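Local coordinates for Serine/threonine-protein kinase Tel1 (Chaetomium thermophilum, PDB 6SKY) that probably phosphorylates serine and threonine residues followed by glutamine, using ATP, to activate checkpoint signalling upon DNA damage, at residues A2086-T2091 with S2128-C2133; R2068-G2073 with R2081-A2086; S2436-H2441 with L2448-V2453; I2456-P2461 with K2495-N2500. One frame throughout, in Å; residues are numbered along the deposited sequence.

Interaction 1 of 4, residues A2086-T2091 with S2128-C2133; sequences ALAALT and SQILSC
Gln2129 sets its CG anti to the backbone N (chi1 174°) and then runs on extended, which carries its amide across to the backbone of Ala2086. Cys2133, one turn later, has SG beside its own backbone N, anti to the carbonyl carbon. Both CB and SG of this cysteine then lie against the methyl of Ala2089. The carbon pair is the nearer, with Ala2089 CB 3.7 Å from Cys2133 CB. The sulfur adds a second touch, Cys2133 SG lying 3.9 Å from Ala2089 CB. Farther round the helix, the far methyl of Ile2130 does the reaching, and its CD1 is 4.1 Å from Ala2088 CB. The two helices run roughly side by side in the same sense, their local axes 25° apart. Their closest approach is 9.3 Å, and alanines line the facing side of 2086-2091. In the chain they belong to helices 2077-2097 and 2124-2143 of the FAT domain, with helix 2102-2119 between them. Trp2035 of helix 2035-2047 packs on both Ala2086 and Gln2129. Phe1641 of helix 1627-1644 meets Ile2130.

Gln2129 NE2 stands 3.4 Å from Ala2086 N, but both are donors and no bond joins them. The amide instead donates to Gln2082 O, the same carbonyl that takes the backbone N-H of Ala2086. One helix carbonyl therefore takes two donors, one from each helix. The rest is apolar, two alanine methyls against an isoleucine and a cysteine, and the amide of Gln2129 ties one helix to a backbone carbonyl of the other.

Interaction 2 of 4, residues R2068-G2073 with R2081-A2086; sequences RHLSSG and RQQLGA
Gln2083 meets Leu2070 with its first carbon and His2069 with the rest of its length. Its CB lies 3.6 Å from Leu2070 CD2 and also touches CG of that leucine. The two side chains run antiparallel alongside one another. CG comes near His2069 ND1, and the bend at chi2 (-65°) then turns CD and the amide to the ring edge. Gln2083 CD sits there in the plane of the imidazole, 3.5 Å from His2069 ND1. OE1 is a little farther from the same nitrogen. At the tip, NE2 faces the ND1-CE1 side of the ring, 3.4 Å from ND1. The amide stands almost upright against the ring, with the planes 87° apart. The angle is too poor for a hydrogen bond, and NE2 makes a weak one to Asp2033 O instead. Alongside, Leu2070 CD1 rests 4.2 Å from Leu2084 CD2, and Trp1617 of helix 1606-1619 also packs on Leu2070. The contact joins the end of helix 2052-2070 to the next helix, 2077-2097, as in a helical hairpin of the FAT domain. Its chemistry is van der Waals throughout. The glutamine packs through its carbons between the two helices, while its polar end looks to a third segment.

Interaction 3 of 4, residues S2436-H2441 with L2448-V2453; sequences SRLQDH and LLIDLV
This is an apolar contact in which a loop folds back on the helix that follows it. Leu2438, in the loop between helices 2431-2434 and 2444-2459, lays its side chain against Leu2449, Ile2450 and Val2453. One methyl does nearly all of this. Leu2438 CD2 is 3.7 Å from Ile2450 CG1. It lies 4.1 Å from Leu2449 CG, and a turn farther on it is 4.2 Å from Val2453 CG2. The leucine meets Leu2449 and Ile2450 at oblique angles.

The residues on either side of Leu2438 share in the packing. Leu2449 has CG anti to its backbone N (chi1 -170°), which leads CD2 to Arg2437, the residue before Leu2438. There CD2 is 3.8 Å from Arg2437 CB and similarly close to the arginine's carbonyl O. On the other side, Ile2450 CD1 approaches Gln2439 O at 3.8 Å. No hydrogen bond crosses the contact.

Polar anchors of the loop lie outside it. Ser2436 OG bonds to Asp2845 and Thr2846, in the kinase part of the sequence, and Asp2440 forms a salt bridge with Arg2488 of helix 2483-2497. Thr2490 of that helix also touches Leu2438. A short helix, a loop and helix 2444-2459 follow one another here, near the end of the helical FAT region, and a leucine of the loop packs on the second helix.

Interaction 4 of 4, residues I2456-P2461 with K2495-N2500; sequences ICVDHP and KALSKN
Unusually for a contact between two helices, Val2458 is met just past the end of its partner, by Asn2500, as well as by Leu2497 in the last helical turn. Helix 2444-2459 belongs to the helical FAT region of this PIKK and packs here on helix 2483-2497. An inverse gamma turn centred on Ser2498 bends the chain sharply after the latter and brings Asn2500 back toward the former. A weak bond closes the turn, Lys2499 N lying 2.9 Å from Leu2497 O. Ser2498 OG also reaches back, to Lys2495 O at 3.2 Å, from above the carbonyl plane.

Asn2500 then places CG between its backbone N and carbonyl carbon (chi1 75°), which directs the amide group at the valine. The two side chains point at each other across the gap, and both methyls of Val2458 face the amide. The rest of the contact is apolar. Val2458 has CG2 beside its backbone N, and this methyl is the one shared with Leu2497. Valine and leucine lie side by side, pointing opposite ways.

Around them, Tyr2454 of helix 2444-2459 packs on both Leu2497 and Asn2500. Met2465 of helix 2461-2472 also touches Leu2497. Just beyond the valine, His2460 leaves the helix and its ND1 bonds to Tyr2570 OH. Leu2497 uses both methyls: CD2 lies 3.8 Å from Val2458 CG2, and CD1 is 4.0 Å from Cys2457 CB.

The four contacts form two pairs. Interactions 1 and 2 have centres 13 Å apart and share Ala2086 on helix 2077-2097. They touch directly, Leu2087 CD1 lying 3.8 Å from Leu2070 CD1. One helix thus packs on the preceding helix in interaction 2 and on a later one in interaction 1. Interactions 3 and 4 have centres 14 Å apart and use successive parts of helix 2444-2459. The pairs are well separated: the centres of interactions 2 and 3 are 63 Å apart, on opposite sides of the chain's centre. None of the four lies at the nucleotide pocket or at the magnesium site of Asn2765 and Asp2779.

Interaction 1 of 4, residues A2086-T2091 with S2128-C2133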
# COMPACT_ATOMS: atom_id res chain seq x y z
N ALA A 2086 -9.01 -27.67 -18.89
CA ALA A 2086 -10.14 -27.86 -19.80
C ALA A 2086 -10.80 -29.21 -19.59
O ALA A 2086 -12.03 -29.32 -19.60
CB ALA A 2086 -9.67 -27.72 -21.24
N LEU A 2087 -10.00 -30.26 -19.42
CA LEU A 2087 -10.55 -31.57 -19.10
C LEU A 2087 -11.36 -31.54 -17.81
O LEU A 2087 -12.44 -32.13 -17.73
CB LEU A 2087 -9.44 -32.61 -19.00
CG LEU A 2087 -8.81 -33.16 -20.27
CD1 LEU A 2087 -7.71 -34.09 -19.88
CD2 LEU A 2087 -9.83 -33.86 -21.08
N ALA A 2088 -10.84 -30.87 -16.78
CA ALA A 2088 -11.55 -30.80 -15.51
C ALA A 2088 -12.86 -30.04 -15.63
O ALA A 2088 -13.88 -30.43 -15.05
CB ALA A 2088 -10.66 -30.16 -14.45
N ALA A 2089 -12.86 -28.95 -16.40
CA ALA A 2089 -14.09 -28.19 -16.63
C ALA A 2089 -15.13 -29.01 -17.36
O ALA A 2089 -16.31 -29.02 -16.99
CB ALA A 2089 -13.76 -26.93 -17.42
N LEU A 2090 -14.73 -29.70 -18.43
CA LEU A 2090 -15.67 -30.55 -19.16
C LEU A 2090 -16.21 -31.67 -18.29
O LEU A 2090 -17.37 -32.06 -18.41
CB LEU A 2090 -15.02 -31.11 -20.41
CG LEU A 2090 -14.72 -30.14 -21.54
CD1 LEU A 2090 -13.75 -30.76 -22.49
CD2 LEU A 2090 -15.97 -29.78 -22.26
N THR A 2091 -15.39 -32.19 -17.37
CA THR A 2091 -15.86 -33.25 -16.49
C THR A 2091 -16.88 -32.73 -15.48
O THR A 2091 -17.87 -33.41 -15.20
CB THR A 2091 -14.68 -33.90 -15.79
OG1 THR A 2091 -13.80 -34.43 -16.78
CG2 THR A 2091 -15.13 -35.02 -14.92
N SER A 2128 -8.07 -20.59 -10.83
CA SER A 2128 -8.93 -19.57 -11.41
C SER A 2128 -9.66 -20.09 -12.63
O SER A 2128 -10.85 -19.83 -12.81
CB SER A 2128 -8.12 -18.33 -11.75
OG SER A 2128 -7.34 -18.56 -12.89
N GLN A 2129 -8.96 -20.85 -13.48
CA GLN A 2129 -9.59 -21.42 -14.66
C GLN A 2129 -10.73 -22.35 -14.30
O GLN A 2129 -11.85 -22.22 -14.82
CB GLN A 2129 -8.53 -22.15 -15.47
CG GLN A 2129 -9.04 -22.90 -16.65
CD GLN A 2129 -7.93 -23.49 -17.45
OE1 GLN A 2129 -6.77 -23.17 -17.24
NE2 GLN A 2129 -8.26 -24.36 -18.37
N ILE A 2130 -10.48 -23.30 -13.40
CA ILE A 2130 -11.51 -24.25 -13.01
C ILE A 2130 -12.70 -23.54 -12.38
O ILE A 2130 -13.85 -23.87 -12.65
CB ILE A 2130 -10.92 -25.31 -12.06
CG1 ILE A 2130 -9.90 -26.16 -12.80
CG2 ILE A 2130 -12.00 -26.20 -11.52
CD1 ILE A 2130 -9.28 -27.19 -11.94
N LEU A 2131 -12.44 -22.53 -11.55
CA LEU A 2131 -13.53 -21.89 -10.83
C LEU A 2131 -14.38 -21.02 -11.75
O LEU A 2131 -15.60 -20.97 -11.60
CB LEU A 2131 -12.97 -21.08 -9.67
CG LEU A 2131 -12.50 -21.89 -8.48
CD1 LEU A 2131 -12.01 -20.97 -7.41
CD2 LEU A 2131 -13.60 -22.75 -7.95
N SER A 2132 -13.76 -20.34 -12.71
CA SER A 2132 -14.54 -19.56 -13.66
C SER A 2132 -15.41 -20.46 -14.53
O SER A 2132 -16.59 -20.16 -14.76
CB SER A 2132 -13.63 -18.72 -14.53
OG SER A 2132 -13.02 -19.52 -15.51
N CYS A 2133 -14.85 -21.57 -15.00
CA CYS A 2133 -15.67 -22.49 -15.78
C CYS A 2133 -16.80 -23.08 -14.95
O CYS A 2133 -17.90 -23.31 -15.46
CB CYS A 2133 -14.81 -23.59 -16.38
SG CYS A 2133 -13.87 -23.08 -17.81

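Interaction 2 of 4, residues R2068-G2073 with R2081-A2086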
# COMPACT_ATOMS: atom_id res chain seq x y z
N ARG A 2068 -6.49 -35.99 -27.42
CA ARG A 2068 -5.67 -36.12 -28.62
C ARG A 2068 -4.65 -35.00 -28.72
O ARG A 2068 -3.57 -35.19 -29.28
CB ARG A 2068 -6.54 -36.12 -29.87
CG ARG A 2068 -7.29 -37.40 -30.12
CD ARG A 2068 -7.70 -37.46 -31.56
NE ARG A 2068 -8.67 -38.51 -31.84
CZ ARG A 2068 -9.97 -38.30 -32.00
NH1 ARG A 2068 -10.77 -39.32 -32.26
NH2 ARG A 2068 -10.46 -37.07 -31.90
N HIS A 2069 -4.97 -33.82 -28.19
CA HIS A 2069 -4.01 -32.72 -28.24
C HIS A 2069 -2.93 -32.88 -27.17
O HIS A 2069 -1.77 -32.53 -27.41
CB HIS A 2069 -4.73 -31.39 -28.08
CG HIS A 2069 -3.84 -30.20 -28.26
ND1 HIS A 2069 -3.88 -29.10 -27.44
CD2 HIS A 2069 -2.88 -29.95 -29.18
CE1 HIS A 2069 -2.99 -28.22 -27.83
NE2 HIS A 2069 -2.36 -28.71 -28.89
N LEU A 2070 -3.29 -33.39 -26.00
CA LEU A 2070 -2.29 -33.67 -24.98
C LEU A 2070 -1.31 -34.73 -25.45
O LEU A 2070 -0.14 -34.71 -25.07
CB LEU A 2070 -2.95 -34.12 -23.68
CG LEU A 2070 -3.61 -33.11 -22.76
CD1 LEU A 2070 -4.43 -33.86 -21.75
CD2 LEU A 2070 -2.56 -32.30 -22.06
N SER A 2071 -1.78 -35.69 -26.25
CA SER A 2071 -0.88 -36.72 -26.75
C SER A 2071 0.03 -36.23 -27.86
O SER A 2071 0.97 -36.94 -28.24
CB SER A 2071 -1.68 -37.91 -27.27
OG SER A 2071 -2.27 -38.62 -26.21
N SER A 2072 -0.21 -35.03 -28.39
CA SER A 2072 0.53 -34.56 -29.55
C SER A 2072 1.98 -34.25 -29.24
O SER A 2072 2.78 -34.08 -30.16
CB SER A 2072 -0.14 -33.33 -30.15
OG SER A 2072 -1.41 -33.66 -30.68
N GLY A 2073 2.35 -34.15 -27.97
CA GLY A 2073 3.75 -33.98 -27.64
C GLY A 2073 4.17 -32.60 -27.18
O GLY A 2073 3.92 -32.23 -26.03
N ARG A 2081 -1.03 -27.50 -18.52
CA ARG A 2081 -1.97 -27.36 -17.42
C ARG A 2081 -3.27 -26.70 -17.86
O ARG A 2081 -4.32 -26.99 -17.29
CB ARG A 2081 -1.32 -26.60 -16.28
CG ARG A 2081 -0.00 -27.20 -15.86
CD ARG A 2081 0.63 -26.44 -14.74
NE ARG A 2081 0.01 -26.81 -13.48
CZ ARG A 2081 0.51 -27.72 -12.66
NH1 ARG A 2081 -0.13 -28.01 -11.53
NH2 ARG A 2081 1.63 -28.34 -12.96
N GLN A 2082 -3.22 -25.84 -18.88
CA GLN A 2082 -4.46 -25.31 -19.44
C GLN A 2082 -5.32 -26.42 -20.04
O GLN A 2082 -6.54 -26.44 -19.86
CB GLN A 2082 -4.16 -24.26 -20.49
CG GLN A 2082 -3.74 -22.93 -19.94
CD GLN A 2082 -3.23 -21.99 -21.01
OE1 GLN A 2082 -3.24 -22.32 -22.19
NE2 GLN A 2082 -2.77 -20.83 -20.59
N GLN A 2083 -4.70 -27.36 -20.75
CA GLN A 2083 -5.45 -28.47 -21.32
C GLN A 2083 -6.02 -29.37 -20.23
O GLN A 2083 -7.15 -29.85 -20.34
CB GLN A 2083 -4.57 -29.28 -22.26
CG GLN A 2083 -3.97 -28.50 -23.38
CD GLN A 2083 -4.98 -27.96 -24.32
OE1 GLN A 2083 -6.06 -28.53 -24.48
NE2 GLN A 2083 -4.66 -26.85 -24.96
N LEU A 2084 -5.24 -29.63 -19.18
CA LEU A 2084 -5.77 -30.44 -18.09
C LEU A 2084 -6.92 -29.74 -17.38
O LEU A 2084 -7.88 -30.39 -16.95
CB LEU A 2084 -4.65 -30.78 -17.11
CG LEU A 2084 -3.72 -31.88 -17.59
CD1 LEU A 2084 -2.51 -31.94 -16.72
CD2 LEU A 2084 -4.45 -33.18 -17.56
N GLY A 2085 -6.86 -28.42 -17.26
CA GLY A 2085 -7.97 -27.69 -16.69
C GLY A 2085 -9.20 -27.69 -17.57
O GLY A 2085 -10.32 -27.68 -17.06
N ALA A 2086 -9.01 -27.67 -18.89
CA ALA A 2086 -10.14 -27.86 -19.80
C ALA A 2086 -10.80 -29.21 -19.59
O ALA A 2086 -12.03 -29.32 -19.60
CB ALA A 2086 -9.67 -27.72 -21.24

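Interaction 3 of 4, residues S2436-H2441 with L2448-V2453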
# COMPACT_ATOMS: atom_id res chain seq x y z
N SER A 2436 8.35 -28.68 34.39
CA SER A 2436 9.37 -27.83 34.99
C SER A 2436 8.84 -27.01 36.15
O SER A 2436 9.63 -26.48 36.92
CB SER A 2436 9.96 -26.90 33.93
OG SER A 2436 10.50 -25.74 34.52
N ARG A 2437 7.52 -26.90 36.29
CA ARG A 2437 6.90 -26.14 37.36
C ARG A 2437 6.34 -27.04 38.45
O ARG A 2437 5.66 -26.54 39.35
CB ARG A 2437 5.78 -25.26 36.80
CG ARG A 2437 6.24 -24.27 35.78
CD ARG A 2437 7.01 -23.15 36.43
NE ARG A 2437 6.24 -22.55 37.51
CZ ARG A 2437 5.65 -21.36 37.43
NH1 ARG A 2437 5.76 -20.63 36.34
NH2 ARG A 2437 4.97 -20.90 38.47
N LEU A 2438 6.61 -28.33 38.40
CA LEU A 2438 6.09 -29.25 39.40
C LEU A 2438 6.78 -29.02 40.73
O LEU A 2438 8.00 -28.87 40.79
CB LEU A 2438 6.29 -30.69 38.96
CG LEU A 2438 5.43 -31.17 37.81
CD1 LEU A 2438 5.79 -32.59 37.47
CD2 LEU A 2438 3.99 -31.09 38.21
N GLN A 2439 5.99 -29.00 41.80
CA GLN A 2439 6.51 -28.93 43.15
C GLN A 2439 5.48 -29.55 44.08
O GLN A 2439 4.31 -29.71 43.72
CB GLN A 2439 6.81 -27.49 43.57
CG GLN A 2439 8.17 -27.03 43.15
CD GLN A 2439 8.42 -25.60 43.48
OE1 GLN A 2439 7.56 -24.93 44.05
NE2 GLN A 2439 9.59 -25.10 43.13
N ASP A 2440 5.92 -29.93 45.26
CA ASP A 2440 5.02 -30.50 46.26
C ASP A 2440 4.80 -29.43 47.33
O ASP A 2440 5.55 -29.33 48.30
CB ASP A 2440 5.58 -31.78 46.84
CG ASP A 2440 7.04 -31.68 47.15
OD1 ASP A 2440 7.71 -30.83 46.54
OD2 ASP A 2440 7.52 -32.45 48.01
N HIS A 2441 3.75 -28.63 47.13
CA HIS A 2441 3.47 -27.51 48.00
C HIS A 2441 2.07 -27.51 48.58
O HIS A 2441 1.78 -26.67 49.44
CB HIS A 2441 3.69 -26.19 47.26
CG HIS A 2441 5.12 -25.77 47.19
ND1 HIS A 2441 6.13 -26.49 47.79
CD2 HIS A 2441 5.72 -24.72 46.59
CE1 HIS A 2441 7.29 -25.89 47.57
NE2 HIS A 2441 7.06 -24.82 46.84
N LEU A 2448 -3.71 -28.78 40.73
CA LEU A 2448 -4.20 -28.79 39.35
C LEU A 2448 -3.10 -29.18 38.38
O LEU A 2448 -3.34 -29.93 37.43
CB LEU A 2448 -4.75 -27.42 38.98
CG LEU A 2448 -5.94 -26.90 39.78
CD1 LEU A 2448 -6.15 -25.45 39.50
CD2 LEU A 2448 -7.17 -27.68 39.41
N LEU A 2449 -1.88 -28.70 38.61
CA LEU A 2449 -0.78 -28.97 37.69
C LEU A 2449 -0.38 -30.44 37.73
O LEU A 2449 -0.11 -31.04 36.68
CB LEU A 2449 0.40 -28.08 38.03
CG LEU A 2449 1.55 -28.06 37.04
CD1 LEU A 2449 1.02 -27.76 35.68
CD2 LEU A 2449 2.53 -27.03 37.45
N ILE A 2450 -0.33 -31.03 38.92
CA ILE A 2450 0.05 -32.43 39.03
C ILE A 2450 -1.01 -33.33 38.41
O ILE A 2450 -0.69 -34.32 37.75
CB ILE A 2450 0.32 -32.78 40.50
CG1 ILE A 2450 1.71 -32.28 40.88
CG2 ILE A 2450 0.20 -34.26 40.73
CD1 ILE A 2450 2.03 -32.43 42.33
N ASP A 2451 -2.28 -32.97 38.57
CA ASP A 2451 -3.34 -33.77 37.98
C ASP A 2451 -3.33 -33.66 36.46
O ASP A 2451 -3.55 -34.65 35.76
CB ASP A 2451 -4.69 -33.33 38.54
CG ASP A 2451 -5.81 -34.25 38.13
OD1 ASP A 2451 -5.68 -35.47 38.31
OD2 ASP A 2451 -6.84 -33.74 37.63
N LEU A 2452 -3.06 -32.46 35.93
CA LEU A 2452 -2.97 -32.31 34.49
C LEU A 2452 -1.80 -33.10 33.91
O LEU A 2452 -1.95 -33.76 32.88
CB LEU A 2452 -2.84 -30.83 34.13
CG LEU A 2452 -2.62 -30.48 32.67
CD1 LEU A 2452 -3.89 -30.69 31.90
CD2 LEU A 2452 -2.15 -29.07 32.54
N VAL A 2453 -0.64 -33.03 34.56
CA VAL A 2453 0.52 -33.78 34.07
C VAL A 2453 0.24 -35.28 34.13
O VAL A 2453 0.59 -36.02 33.20
CB VAL A 2453 1.77 -33.40 34.87
CG1 VAL A 2453 2.88 -34.38 34.62
CG2 VAL A 2453 2.22 -32.02 34.51

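Interaction 4 of 4, residues I2456-P2461 with K2495-N2500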
# COMPACT_ATOMS: atom_id res chain seq x y z
N ILE A 2456 -2.07 -36.21 31.23
CA ILE A 2456 -1.35 -36.24 29.96
C ILE A 2456 -0.51 -37.50 29.84
O ILE A 2456 -0.50 -38.15 28.79
CB ILE A 2456 -0.47 -34.99 29.80
CG1 ILE A 2456 -1.33 -33.73 29.73
CG2 ILE A 2456 0.35 -35.10 28.54
CD1 ILE A 2456 -0.53 -32.49 29.79
N CYS A 2457 0.20 -37.87 30.91
CA CYS A 2457 1.02 -39.07 30.84
C CYS A 2457 0.19 -40.34 30.74
O CYS A 2457 0.70 -41.36 30.28
CB CYS A 2457 1.94 -39.16 32.04
SG CYS A 2457 3.11 -37.81 32.15
N VAL A 2458 -1.07 -40.31 31.17
CA VAL A 2458 -1.91 -41.49 31.05
C VAL A 2458 -2.52 -41.60 29.66
O VAL A 2458 -2.58 -42.68 29.08
CB VAL A 2458 -2.98 -41.50 32.14
CG1 VAL A 2458 -3.97 -42.59 31.89
CG2 VAL A 2458 -2.35 -41.71 33.47
N ASP A 2459 -2.98 -40.49 29.08
CA ASP A 2459 -3.59 -40.57 27.76
C ASP A 2459 -2.55 -40.74 26.66
O ASP A 2459 -2.76 -41.51 25.72
CB ASP A 2459 -4.43 -39.34 27.47
CG ASP A 2459 -5.65 -39.26 28.34
OD1 ASP A 2459 -5.81 -40.13 29.22
OD2 ASP A 2459 -6.46 -38.33 28.15
N HIS A 2460 -1.43 -40.03 26.75
CA HIS A 2460 -0.39 -40.05 25.73
C HIS A 2460 0.93 -40.41 26.41
O HIS A 2460 1.74 -39.54 26.72
CB HIS A 2460 -0.30 -38.71 25.02
CG HIS A 2460 -1.63 -38.20 24.55
ND1 HIS A 2460 -2.09 -38.39 23.27
CD2 HIS A 2460 -2.60 -37.54 25.21
CE1 HIS A 2460 -3.29 -37.85 23.15
NE2 HIS A 2460 -3.62 -37.33 24.32
N PRO A 2461 1.17 -41.70 26.64
CA PRO A 2461 2.33 -42.08 27.46
C PRO A 2461 3.67 -41.83 26.79
O PRO A 2461 4.63 -41.46 27.47
CB PRO A 2461 2.09 -43.57 27.72
CG PRO A 2461 1.21 -44.00 26.64
CD PRO A 2461 0.34 -42.86 26.31
N LYS A 2495 5.32 -42.85 40.94
CA LYS A 2495 4.73 -43.90 41.76
C LYS A 2495 3.26 -44.10 41.43
O LYS A 2495 2.76 -45.23 41.43
CB LYS A 2495 4.89 -43.57 43.24
CG LYS A 2495 6.31 -43.51 43.73
CD LYS A 2495 6.39 -42.76 45.04
CE LYS A 2495 7.82 -42.43 45.42
NZ LYS A 2495 7.88 -41.35 46.44
N ALA A 2496 2.55 -43.01 41.14
CA ALA A 2496 1.14 -43.14 40.80
C ALA A 2496 0.95 -43.73 39.41
O ALA A 2496 -0.02 -44.45 39.17
CB ALA A 2496 0.44 -41.79 40.90
N LEU A 2497 1.86 -43.42 38.48
CA LEU A 2497 1.78 -43.99 37.14
C LEU A 2497 1.98 -45.49 37.18
O LEU A 2497 1.33 -46.23 36.43
CB LEU A 2497 2.82 -43.36 36.22
CG LEU A 2497 2.48 -42.05 35.53
CD1 LEU A 2497 3.59 -41.71 34.57
CD2 LEU A 2497 1.17 -42.17 34.80
N SER A 2498 2.89 -45.97 38.02
CA SER A 2498 3.05 -47.41 38.13
C SER A 2498 2.04 -47.97 39.12
O SER A 2498 2.39 -48.74 40.01
CB SER A 2498 4.46 -47.79 38.57
OG SER A 2498 4.73 -47.28 39.86
N LYS A 2499 0.78 -47.57 38.97
CA LYS A 2499 -0.29 -48.11 39.80
C LYS A 2499 -1.62 -48.28 39.07
O LYS A 2499 -2.50 -48.94 39.62
CB LYS A 2499 -0.53 -47.22 41.02
CG LYS A 2499 0.15 -47.69 42.29
CD LYS A 2499 -0.30 -46.85 43.47
CE LYS A 2499 0.06 -47.51 44.79
NZ LYS A 2499 -0.49 -46.76 45.96
N ASN A 2500 -1.80 -47.70 37.89
CA ASN A 2500 -3.10 -47.71 37.24
C ASN A 2500 -3.08 -48.61 36.01
O ASN A 2500 -2.02 -48.93 35.46
CB ASN A 2500 -3.55 -46.29 36.87
CG ASN A 2500 -2.82 -45.73 35.68
OD1 ASN A 2500 -1.69 -46.09 35.39
ND2 ASN A 2500 -3.48 -44.82 34.97